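Local coordinates for protein pyroglutatmate porin OpdO (Pseudomonas aeruginosa, PDB 3SZV) that probably forms an outer-membrane beta-barrel channel that lets small carboxylate solutes such as pyroglutamate pass across the bacterial outer membrane, at residues Ser60-Gly65 / Lys114-Asn119; Gly276-Ser281 / Tyr295-Ile300; Glu310-Leu315 / Arg334-Asp339. One frame throughout, in Å; residues are numbered along the deposited sequence.

Contact 1. Residues Ser60-Gly65 / Lys114-Asn119. With C8E ((hydroxyethyloxy)tri(ethyloxy)octane), chain F.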
loop_
_atom_site.group_PDB
_atom_site.type_symbol
_atom_site.label_atom_id
_atom_site.label_comp_id
_atom_site.label_asym_id
_atom_site.label_seq_id
_atom_site.Cartn_x
_atom_site.Cartn_y
_atom_site.Cartn_z
ATOM N N SER A 60 17.495 13.883 3.100
ATOM C CA SER A 60 18.429 14.796 3.752
ATOM C C SER A 60 18.362 14.645 5.255
ATOM O O SER A 60 17.431 14.037 5.803
ATOM C CB SER A 60 18.144 16.262 3.395
ATOM O OG SER A 60 17.049 16.768 4.153
ATOM N N GLY A 61 19.368 15.204 5.912
ATOM C CA GLY A 61 19.295 15.430 7.339
ATOM C C GLY A 61 18.430 16.649 7.584
ATOM O O GLY A 61 17.798 17.174 6.660
ATOM N N PHE A 62 18.395 17.099 8.833
ATOM C CA PHE A 62 17.623 18.281 9.192
ATOM C C PHE A 62 18.544 19.379 9.688
ATOM O O PHE A 62 19.550 19.117 10.361
ATOM C CB PHE A 62 16.619 17.957 10.298
ATOM C CG PHE A 62 15.494 17.067 9.859
ATOM C CD1 PHE A 62 14.284 17.602 9.431
ATOM C CD2 PHE A 62 15.650 15.693 9.861
ATOM C CE1 PHE A 62 13.240 16.763 9.023
ATOM C CE2 PHE A 62 14.624 14.857 9.460
ATOM C CZ PHE A 62 13.419 15.392 9.041
ATOM N N SER A 63 18.195 20.621 9.380
ATOM C CA SER A 63 18.903 21.749 9.979
ATOM C C SER A 63 18.666 21.775 11.494
ATOM O O SER A 63 17.578 21.424 11.973
ATOM C CB SER A 63 18.459 23.063 9.333
ATOM O OG SER A 63 17.059 23.243 9.451
ATOM N N GLU A 64 19.691 22.166 12.248
ATOM C CA GLU A 64 19.606 22.217 13.701
ATOM C C GLU A 64 18.599 23.261 14.150
ATOM O O GLU A 64 18.395 24.271 13.474
ATOM C CB GLU A 64 20.978 22.549 14.291
ATOM C CG GLU A 64 22.012 21.453 14.118
ATOM C CD GLU A 64 21.853 20.341 15.135
ATOM O OE1 GLU A 64 22.517 20.408 16.192
ATOM O OE2 GLU A 64 21.067 19.403 14.878
ATOM N N GLY A 65 17.978 23.019 15.300
ATOM C CA GLY A 65 17.033 23.964 15.861
ATOM C C GLY A 65 15.743 23.329 16.337
ATOM O O GLY A 65 15.478 22.159 16.058
ATOM N N LYS A 114 10.524 19.054 3.945
ATOM C CA LYS A 114 10.131 18.518 5.240
ATOM C C LYS A 114 10.517 19.417 6.405
ATOM O O LYS A 114 11.489 20.182 6.337
ATOM C CB LYS A 114 10.685 17.102 5.453
ATOM C CG LYS A 114 12.202 16.995 5.440
ATOM C CD LYS A 114 12.633 15.529 5.417
ATOM C CE LYS A 114 14.148 15.418 5.467
ATOM N NZ LYS A 114 14.598 13.993 5.451
ATOM N N ALA A 115 9.749 19.309 7.484
ATOM C CA ALA A 115 10.031 20.045 8.711
ATOM C C ALA A 115 9.721 19.161 9.911
ATOM O O ALA A 115 8.724 18.431 9.902
ATOM C CB ALA A 115 9.216 21.330 8.768
ATOM N N ARG A 116 10.568 19.209 10.930
ATOM C CA ARG A 116 10.342 18.436 12.144
ATOM C C ARG A 116 10.350 19.338 13.367
ATOM O O ARG A 116 11.109 20.299 13.436
ATOM C CB ARG A 116 11.406 17.352 12.324
ATOM C CG ARG A 116 12.777 17.926 12.636
ATOM C CD ARG A 116 13.790 16.866 13.058
ATOM N NE ARG A 116 15.026 17.493 13.525
ATOM C CZ ARG A 116 16.170 16.846 13.714
ATOM N NH1 ARG A 116 16.251 15.549 13.460
ATOM N NH2 ARG A 116 17.238 17.504 14.146
ATOM N N VAL A 117 9.495 19.026 14.332
ATOM C CA VAL A 117 9.584 19.640 15.647
ATOM C C VAL A 117 9.264 18.548 16.653
ATOM O O VAL A 117 8.363 17.737 16.416
ATOM C CB VAL A 117 8.632 20.842 15.787
ATOM C CG1 VAL A 117 7.181 20.401 15.700
ATOM C CG2 VAL A 117 8.896 21.582 17.098
ATOM N N SER A 118 10.012 18.503 17.747
ATOM C CA SER A 118 9.829 17.472 18.758
ATOM C C SER A 118 9.732 16.099 18.094
ATOM O O SER A 118 10.679 15.652 17.445
ATOM C CB SER A 118 8.591 17.771 19.597
ATOM O OG SER A 118 8.501 16.905 20.711
ATOM N N ASN A 119 8.578 15.441 18.237
ATOM C CA ASN A 119 8.360 14.126 17.645
ATOM C C ASN A 119 7.300 14.162 16.548
ATOM O O ASN A 119 6.499 13.235 16.407
ATOM C CB ASN A 119 7.947 13.124 18.720
ATOM C CG ASN A 119 8.842 11.907 18.751
ATOM O OD1 ASN A 119 8.583 10.911 18.076
ATOM N ND2 ASN A 119 9.910 11.982 19.539
HETATM C C13 C8E F . 2.382 19.710 16.044
HETATM C C14 C8E F . 3.685 20.051 16.754
HETATM O O15 C8E F . 3.671 19.431 18.019
HETATM C C16 C8E F . 4.221 20.229 19.048
HETATM C C17 C8E F . 5.481 19.557 19.581
HETATM O O18 C8E F . 6.201 20.479 20.374
HETATM C C19 C8E F . 6.210 20.164 21.748
HETATM C C20 C8E F . 7.651 20.205 22.251
HETATM O O21 C8E F . 7.755 19.523 23.481
HETATM O O HOH W 1 16.322 20.317 14.051
#
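Phe62 is clamped between Lys114 and Arg116 where the link joining strands 49-59 and 67-81 of the OprD-family beta barrel reaches strand 106-117. These two basic residues are next but one along the strand, and both start toward the 60-65 segment, whereas the intervening Ala115 points away from it. The two chains lie over opposite faces of the phenyl ring. On one side Lys114 passes at about a right angle, its CE 4.1 Å from the Phe62 ring centroid. On the other, Arg116 CD sits 3.7 Å from that centroid and only 15° off the ring normal; both are CH-pi contacts. With chi1 at 69°, Arg116 CG stands in the crowded position between backbone N and carbonyl carbon, and the extended chain beyond it brings the guanidinium back over the root of Phe62. There Phe62 CB lies 3.6 Å above the guanidinium plane, over its centre; ring and guanidinium planes are nearly parallel (10°), but the guanidinium is displaced from the ring onto CB.

The polar ends differ in what they reach. Lys114 NZ donates to Ser60 O at 2.9 Å, tilted out of the carbonyl plane, and also forms a salt bridge with Asp72, so the ammonium joins the loop backbone to a charge on the intervening strand 67-81. Helix 10-21 covers the loop through Leu19, which touches Ser60 and Ser63. Glu64 offers opposite charge to the Arg116 edge, but its OE2 remains 4.3 Å from NH2, beyond a salt bridge. Closer at hand is one water in the guanidinium plane, which accepts from Arg116 NH2 at 3.0 Å and lies 2.7 Å from Ser63 O and 2.9 Å from Gly65 O.

Contact 2. Residues Gly276-Ser281 / Tyr295-Ile300. With C8E ((hydroxyethyloxy)tri(ethyloxy)octane), chain G.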
loop_
_atom_site.group_PDB
_atom_site.type_symbol
_atom_site.label_atom_id
_atom_site.label_comp_id
_atom_site.label_asym_id
_atom_site.label_seq_id
_atom_site.Cartn_x
_atom_site.Cartn_y
_atom_site.Cartn_z
ATOM N N GLY A 276 -9.119 -15.071 6.982
ATOM C CA GLY A 276 -9.761 -13.780 6.826
ATOM C C GLY A 276 -11.225 -13.914 6.449
ATOM O O GLY A 276 -11.637 -14.876 5.803
ATOM N N TYR A 277 -12.007 -12.929 6.856
ATOM C CA TYR A 277 -13.408 -12.837 6.465
ATOM C C TYR A 277 -13.696 -11.401 6.097
ATOM O O TYR A 277 -13.256 -10.477 6.782
ATOM C CB TYR A 277 -14.324 -13.259 7.615
ATOM C CG TYR A 277 -15.793 -13.070 7.291
ATOM C CD1 TYR A 277 -16.445 -13.949 6.450
ATOM C CD2 TYR A 277 -16.497 -11.990 7.791
ATOM C CE1 TYR A 277 -17.784 -13.775 6.146
ATOM C CE2 TYR A 277 -17.828 -11.803 7.487
ATOM C CZ TYR A 277 -18.455 -12.696 6.660
ATOM O OH TYR A 277 -19.792 -12.519 6.355
ATOM N N GLN A 278 -14.451 -11.206 5.017
ATOM C CA GLN A 278 -14.776 -9.865 4.563
ATOM C C GLN A 278 -16.214 -9.806 4.089
ATOM O O GLN A 278 -16.683 -10.710 3.404
ATOM C CB GLN A 278 -13.811 -9.444 3.451
ATOM C CG GLN A 278 -13.958 -8.031 2.954
ATOM C CD GLN A 278 -12.732 -7.637 2.153
ATOM O OE1 GLN A 278 -11.649 -7.420 2.721
ATOM N NE2 GLN A 278 -12.867 -7.600 0.823
ATOM N N ARG A 279 -16.913 -8.739 4.461
ATOM C CA ARG A 279 -18.304 -8.565 4.051
ATOM C C ARG A 279 -18.524 -7.146 3.584
ATOM O O ARG A 279 -18.371 -6.191 4.349
ATOM C CB ARG A 279 -19.269 -8.903 5.186
ATOM C CG ARG A 279 -20.745 -8.783 4.784
ATOM C CD ARG A 279 -21.062 -9.666 3.573
ATOM N N ILE A 280 -18.875 -7.015 2.311
ATOM C CA ILE A 280 -19.216 -5.737 1.720
ATOM C C ILE A 280 -20.735 -5.622 1.692
ATOM O O ILE A 280 -21.420 -6.592 1.361
ATOM C CB ILE A 280 -18.685 -5.645 0.265
ATOM C CG1 ILE A 280 -17.217 -6.108 0.169
ATOM C CG2 ILE A 280 -18.853 -4.238 -0.286
ATOM C CD1 ILE A 280 -16.210 -5.307 1.034
ATOM N N SER A 281 -21.270 -4.454 2.032
ATOM C CA SER A 281 -22.720 -4.260 1.960
ATOM C C SER A 281 -23.089 -2.832 1.597
ATOM O O SER A 281 -22.246 -1.938 1.577
ATOM C CB SER A 281 -23.398 -4.691 3.264
ATOM O OG SER A 281 -22.997 -3.869 4.348
ATOM N N TYR A 295 -7.743 -0.759 1.868
ATOM C CA TYR A 295 -7.341 -1.372 3.132
ATOM C C TYR A 295 -8.304 -2.495 3.518
ATOM O O TYR A 295 -8.919 -2.482 4.594
ATOM C CB TYR A 295 -7.261 -0.303 4.224
ATOM C CG TYR A 295 -6.405 -0.675 5.412
ATOM C CD1 TYR A 295 -5.068 -0.996 5.251
ATOM C CD2 TYR A 295 -6.920 -0.660 6.700
ATOM C CE1 TYR A 295 -4.273 -1.315 6.352
ATOM C CE2 TYR A 295 -6.142 -0.969 7.798
ATOM C CZ TYR A 295 -4.825 -1.308 7.617
ATOM O OH TYR A 295 -4.046 -1.624 8.715
ATOM N N LEU A 296 -8.386 -3.482 2.631
ATOM C CA LEU A 296 -9.300 -4.616 2.789
ATOM C C LEU A 296 -8.510 -5.859 3.127
ATOM O O LEU A 296 -7.477 -6.125 2.512
ATOM C CB LEU A 296 -10.090 -4.849 1.504
ATOM C CG LEU A 296 -11.087 -3.740 1.153
ATOM C CD1 LEU A 296 -11.614 -3.952 -0.264
ATOM C CD2 LEU A 296 -12.251 -3.684 2.169
ATOM N N VAL A 297 -8.977 -6.620 4.109
ATOM C CA VAL A 297 -8.224 -7.800 4.527
ATOM C C VAL A 297 -8.075 -8.831 3.412
ATOM O O VAL A 297 -7.090 -9.574 3.393
ATOM C CB VAL A 297 -8.798 -8.479 5.812
ATOM C CG1 VAL A 297 -8.822 -7.500 7.013
ATOM C CG2 VAL A 297 -10.183 -9.116 5.552
ATOM N N ASN A 298 -9.052 -8.904 2.497
ATOM C CA ASN A 298 -8.982 -9.879 1.418
ATOM C C ASN A 298 -8.552 -9.299 0.066
ATOM O O ASN A 298 -8.762 -9.911 -0.978
ATOM C CB ASN A 298 -10.315 -10.643 1.301
ATOM C CG ASN A 298 -10.545 -11.606 2.472
ATOM O OD1 ASN A 298 -9.639 -11.888 3.267
ATOM N ND2 ASN A 298 -11.767 -12.133 2.567
ATOM N N PHE A 299 -7.919 -8.126 0.098
ATOM C CA PHE A 299 -7.294 -7.551 -1.094
ATOM C C PHE A 299 -5.959 -8.254 -1.309
ATOM O O PHE A 299 -5.074 -8.213 -0.443
ATOM C CB PHE A 299 -7.098 -6.037 -0.909
ATOM C CG PHE A 299 -6.088 -5.405 -1.840
ATOM C CD1 PHE A 299 -6.264 -5.423 -3.214
ATOM C CD2 PHE A 299 -4.998 -4.729 -1.317
ATOM C CE1 PHE A 299 -5.329 -4.805 -4.063
ATOM C CE2 PHE A 299 -4.072 -4.108 -2.154
ATOM C CZ PHE A 299 -4.243 -4.149 -3.523
ATOM N N ILE A 300 -5.838 -8.909 -2.458
ATOM C CA ILE A 300 -4.687 -9.751 -2.756
ATOM C C ILE A 300 -4.068 -9.384 -4.113
ATOM O O ILE A 300 -4.076 -8.200 -4.472
ATOM C CB ILE A 300 -5.042 -11.246 -2.581
ATOM C CG1 ILE A 300 -6.224 -11.663 -3.463
ATOM C CG2 ILE A 300 -5.347 -11.531 -1.118
ATOM C CD1 ILE A 300 -6.358 -13.180 -3.572
HETATM C C11 C8E G . -21.397 -17.800 6.786
HETATM O O12 C8E G . -21.333 -17.094 8.005
HETATM C C13 C8E G . -20.093 -16.433 8.121
HETATM C C14 C8E G . -20.326 -15.074 8.764
HETATM O O15 C8E G . -19.659 -15.025 10.002
HETATM C C16 C8E G . -18.479 -14.255 9.912
HETATM C C17 C8E G . -17.449 -14.840 10.870
HETATM O O18 C8E G . -16.335 -13.980 10.926
HETATM C C19 C8E G . -16.442 -13.035 11.964
HETATM C C20 C8E G . -15.038 -12.760 12.491
HETATM O O21 C8E G . -15.099 -12.161 13.762
#
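Gln278 and Asn298 supply the one direct hydrogen bond between strand residues 276-281 and the 295-300 loop: Asn298 N donates to Gln278 OE1 at 3.0 Å. The N-H points nearly straight at the oxygen (167°), yet the donor stands 44° out of the amide's carbonyl plane. Val297 N is almost as near to Gln278 OE1, at 3.1 Å, but its poor angle excludes a bond. The other end of the amide is held too, since Gln278 NE2 donates to the carbonyls of Asp304 and Phe305.

Close packing surrounds this bond. Gln278 CG is anti to the backbone N (chi1 -175°), and the extended chain drives OE1 into the type I turn Leu296-Phe299, where it lies 3.2 Å from Leu296 CB. Val297 CG2 packs 3.6 Å from Tyr277 O. The Asn298 and Gln278 side chains run past each other in opposite directions, with ND2 of Asn298 3.5 Å from CB of Gln278.

Tyr277 points the other way, and C16 of a detergent molecule lies over the centre of its ring, 3.4 Å above the plane. With Tyr277 on the detergent-bearing side and Gln278 on the other, the loop lies on the inner side of the barrel wall. There Asn298 bonds onward to Ser312 and Gln314 of strand 311-320 and touches Val336 of strand 329-343.

Contact 3. Residues Glu310-Leu315 / Arg334-Asp339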
loop_
_atom_site.group_PDB
_atom_site.type_symbol
_atom_site.label_atom_id
_atom_site.label_comp_id
_atom_site.label_asym_id
_atom_site.label_seq_id
_atom_site.Cartn_x
_atom_site.Cartn_y
_atom_site.Cartn_z
ATOM N N GLU A 310 -20.366 -8.363 -1.655
ATOM C CA GLU A 310 -19.469 -9.515 -1.644
ATOM C C GLU A 310 -19.112 -10.019 -0.248
ATOM O O GLU A 310 -18.663 -9.247 0.606
ATOM C CB GLU A 310 -18.190 -9.221 -2.426
ATOM C CG GLU A 310 -17.375 -10.479 -2.682
ATOM C CD GLU A 310 -16.424 -10.334 -3.846
ATOM O OE1 GLU A 310 -16.183 -9.184 -4.276
ATOM O OE2 GLU A 310 -15.949 -11.388 -4.346
ATOM N N ARG A 311 -19.288 -11.320 -0.034
ATOM C CA ARG A 311 -18.837 -11.997 1.183
ATOM C C ARG A 311 -17.691 -12.899 0.784
ATOM O O ARG A 311 -17.792 -13.620 -0.210
ATOM C CB ARG A 311 -19.978 -12.821 1.777
ATOM C CG ARG A 311 -19.560 -13.758 2.902
ATOM C CD ARG A 311 -20.748 -14.575 3.396
ATOM N NE ARG A 311 -21.362 -15.338 2.312
ATOM C CZ ARG A 311 -22.651 -15.653 2.258
ATOM N NH1 ARG A 311 -23.472 -15.268 3.228
ATOM N NH2 ARG A 311 -23.125 -16.348 1.233
ATOM N N SER A 312 -16.587 -12.854 1.528
ATOM C CA SER A 312 -15.437 -13.643 1.127
ATOM C C SER A 312 -14.649 -14.153 2.317
ATOM O O SER A 312 -14.668 -13.552 3.394
ATOM C CB SER A 312 -14.535 -12.833 0.188
ATOM O OG SER A 312 -13.996 -11.679 0.825
ATOM N N TRP A 313 -13.977 -15.278 2.119
ATOM C CA TRP A 313 -13.073 -15.801 3.129
ATOM C C TRP A 313 -11.723 -16.093 2.508
ATOM O O TRP A 313 -11.622 -16.356 1.302
ATOM C CB TRP A 313 -13.658 -17.050 3.808
ATOM C CG TRP A 313 -13.914 -18.215 2.910
ATOM C CD1 TRP A 313 -15.107 -18.563 2.340
ATOM C CD2 TRP A 313 -12.970 -19.212 2.503
ATOM N NE1 TRP A 313 -14.957 -19.713 1.592
ATOM C CE2 TRP A 313 -13.653 -20.130 1.679
ATOM C CE3 TRP A 313 -11.607 -19.416 2.757
ATOM C CZ2 TRP A 313 -13.019 -21.231 1.100
ATOM C CZ3 TRP A 313 -10.981 -20.508 2.184
ATOM C CH2 TRP A 313 -11.685 -21.403 1.368
ATOM N N GLN A 314 -10.689 -16.039 3.345
ATOM C CA GLN A 314 -9.311 -16.217 2.905
ATOM C C GLN A 314 -8.603 -17.218 3.803
ATOM O O GLN A 314 -8.764 -17.182 5.027
ATOM C CB GLN A 314 -8.533 -14.894 2.968
ATOM C CG GLN A 314 -7.036 -15.069 2.622
ATOM C CD GLN A 314 -6.212 -13.782 2.588
ATOM O OE1 GLN A 314 -5.017 -13.839 2.311
ATOM N NE2 GLN A 314 -6.825 -12.634 2.891
ATOM N N LEU A 315 -7.799 -18.086 3.193
ATOM C CA LEU A 315 -6.803 -18.852 3.934
ATOM C C LEU A 315 -5.445 -18.585 3.298
ATOM O O LEU A 315 -5.315 -18.607 2.073
ATOM C CB LEU A 315 -7.144 -20.347 3.950
ATOM C CG LEU A 315 -8.300 -20.716 4.891
ATOM C CD1 LEU A 315 -8.744 -22.162 4.689
ATOM C CD2 LEU A 315 -7.921 -20.461 6.351
ATOM N N ARG A 334 -2.078 -18.355 -0.968
ATOM C CA ARG A 334 -3.333 -17.944 -0.360
ATOM C C ARG A 334 -4.473 -18.151 -1.339
ATOM O O ARG A 334 -4.268 -18.223 -2.548
ATOM C CB ARG A 334 -3.270 -16.489 0.114
ATOM C CG ARG A 334 -2.924 -15.506 -0.982
ATOM C CD ARG A 334 -2.738 -14.094 -0.450
ATOM N NE ARG A 334 -2.197 -13.260 -1.508
ATOM C CZ ARG A 334 -1.630 -12.077 -1.318
ATOM N NH1 ARG A 334 -1.579 -11.552 -0.101
ATOM N NH2 ARG A 334 -1.134 -11.400 -2.345
ATOM N N TYR A 335 -5.672 -18.261 -0.790
ATOM C CA TYR A 335 -6.863 -18.519 -1.572
ATOM C C TYR A 335 -7.980 -17.693 -0.961
ATOM O O TYR A 335 -8.155 -17.677 0.266
ATOM C CB TYR A 335 -7.209 -20.006 -1.516
ATOM C CG TYR A 335 -8.491 -20.383 -2.220
ATOM C CD1 TYR A 335 -9.677 -20.536 -1.511
ATOM C CD2 TYR A 335 -8.508 -20.616 -3.586
ATOM C CE1 TYR A 335 -10.861 -20.911 -2.159
ATOM C CE2 TYR A 335 -9.684 -20.992 -4.238
ATOM C CZ TYR A 335 -10.845 -21.124 -3.514
ATOM O OH TYR A 335 -12.001 -21.495 -4.178
ATOM N N VAL A 336 -8.724 -16.999 -1.815
ATOM C CA VAL A 336 -9.863 -16.218 -1.375
ATOM C C VAL A 336 -11.068 -16.609 -2.218
ATOM O O VAL A 336 -10.978 -16.695 -3.440
ATOM C CB VAL A 336 -9.600 -14.714 -1.522
ATOM C CG1 VAL A 336 -10.795 -13.912 -1.021
ATOM C CG2 VAL A 336 -8.333 -14.308 -0.767
ATOM N N SER A 337 -12.185 -16.878 -1.548
ATOM C CA SER A 337 -13.423 -17.259 -2.225
ATOM C C SER A 337 -14.520 -16.269 -1.868
ATOM O O SER A 337 -14.777 -16.005 -0.696
ATOM C CB SER A 337 -13.821 -18.674 -1.800
ATOM O OG SER A 337 -15.025 -19.095 -2.426
ATOM N N GLY A 338 -15.147 -15.703 -2.895
ATOM C CA GLY A 338 -16.200 -14.723 -2.697
ATOM C C GLY A 338 -17.524 -15.193 -3.272
ATOM O O GLY A 338 -17.572 -15.858 -4.309
ATOM N N ASP A 339 -18.602 -14.841 -2.584
ATOM C CA ASP A 339 -19.945 -15.080 -3.104
ATOM C C ASP A 339 -20.887 -13.945 -2.703
ATOM O O ASP A 339 -20.451 -12.913 -2.173
ATOM C CB ASP A 339 -20.462 -16.478 -2.708
ATOM C CG ASP A 339 -20.844 -16.584 -1.244
ATOM O OD1 ASP A 339 -20.586 -15.648 -0.468
ATOM O OD2 ASP A 339 -21.411 -17.634 -0.865
HETATM O O HOH W 2 -3.048 -12.012 2.306
#
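Arg311 with Asp339, Trp313 with Ser337 and Leu315 with Tyr335 are the hydrogen-bonded pairs of an antiparallel beta hairpin in the porin barrel wall, each closed by two N-H...O bonds, the segment axes approaching to 4.6 Å with directions 166° apart. Between them come the non-hydrogen-bonded pairs Ser312 with Gly338 and Gln314 with Val336, where the side chains of Ser312, Gln314 and Val336 turn to the other face.

On the surface side, where Trp313, Leu315 and Tyr335 may face lipid, the Arg311 salt bridge is side-on. A bend at chi3 turns the Arg311 edge to the carboxylate: NE meets the syn lone pair of Asp339 OD1 at 2.9 Å and NH2 reaches Asp339 OD2 at 3.0 Å, with a weak third bond from NH2 to OD1. Two nitrogens thus grip two oxygens and restrain both groups, but the planes are 52° apart, a twisted pair. Further along, Ser337 CB lies over the Trp313 indole face, 4.0 Å from the centroid of the five-membered ring, and Trp313 CH2 approaches the edge of Tyr335 at CD1, 3.6 Å away, the planes oblique, neither stack nor T-shape.

Polar groups dominate the inward face. Gln314, fully extended, crosses Val336 at a slant, its CG against Val336 CG2. Its NE2 donates to Asn298 of the inward loop, and a water holds the other end, donating to Gln314 OE1 at 2.7 Å and accepting from Arg334 NH1 at 2.9 Å. Arg334 NE bonds to Asn355, while its other nitrogens lie near those of Arg316 and Arg375, a basic cluster consistent with a channel for carboxylates.

Strand 271-281 flanks the hairpin beyond 310-315 and strand 346-361 beyond 334-339, while the loop carrying Asn298 and Ile300 covers Ser312, Gln314 and Val336.

In the fold
Contacts 2 and 3 are one neighbourhood, their centres about 8 Å apart: strands 271-281 and 311-320 are adjacent in the barrel wall, and Gln278 O to Ser312 N and Ile280 N to Glu310 O probably join them by backbone hydrogen bonds. Contact 1 lies across the chain's centre, about 38 and 45 Å from them between centres. Contact 2 is buried, a loop pinned to the inner wall through amides. Contact 3 is wall itself, mostly backbone pairing, with aromatic groups and a salt bridge on its surface side. Contact 1, partly buried, links a strand to a connecting segment by aliphatic-on-aromatic packing, its lysine shared between a carbonyl and an aspartate, its arginine meeting water.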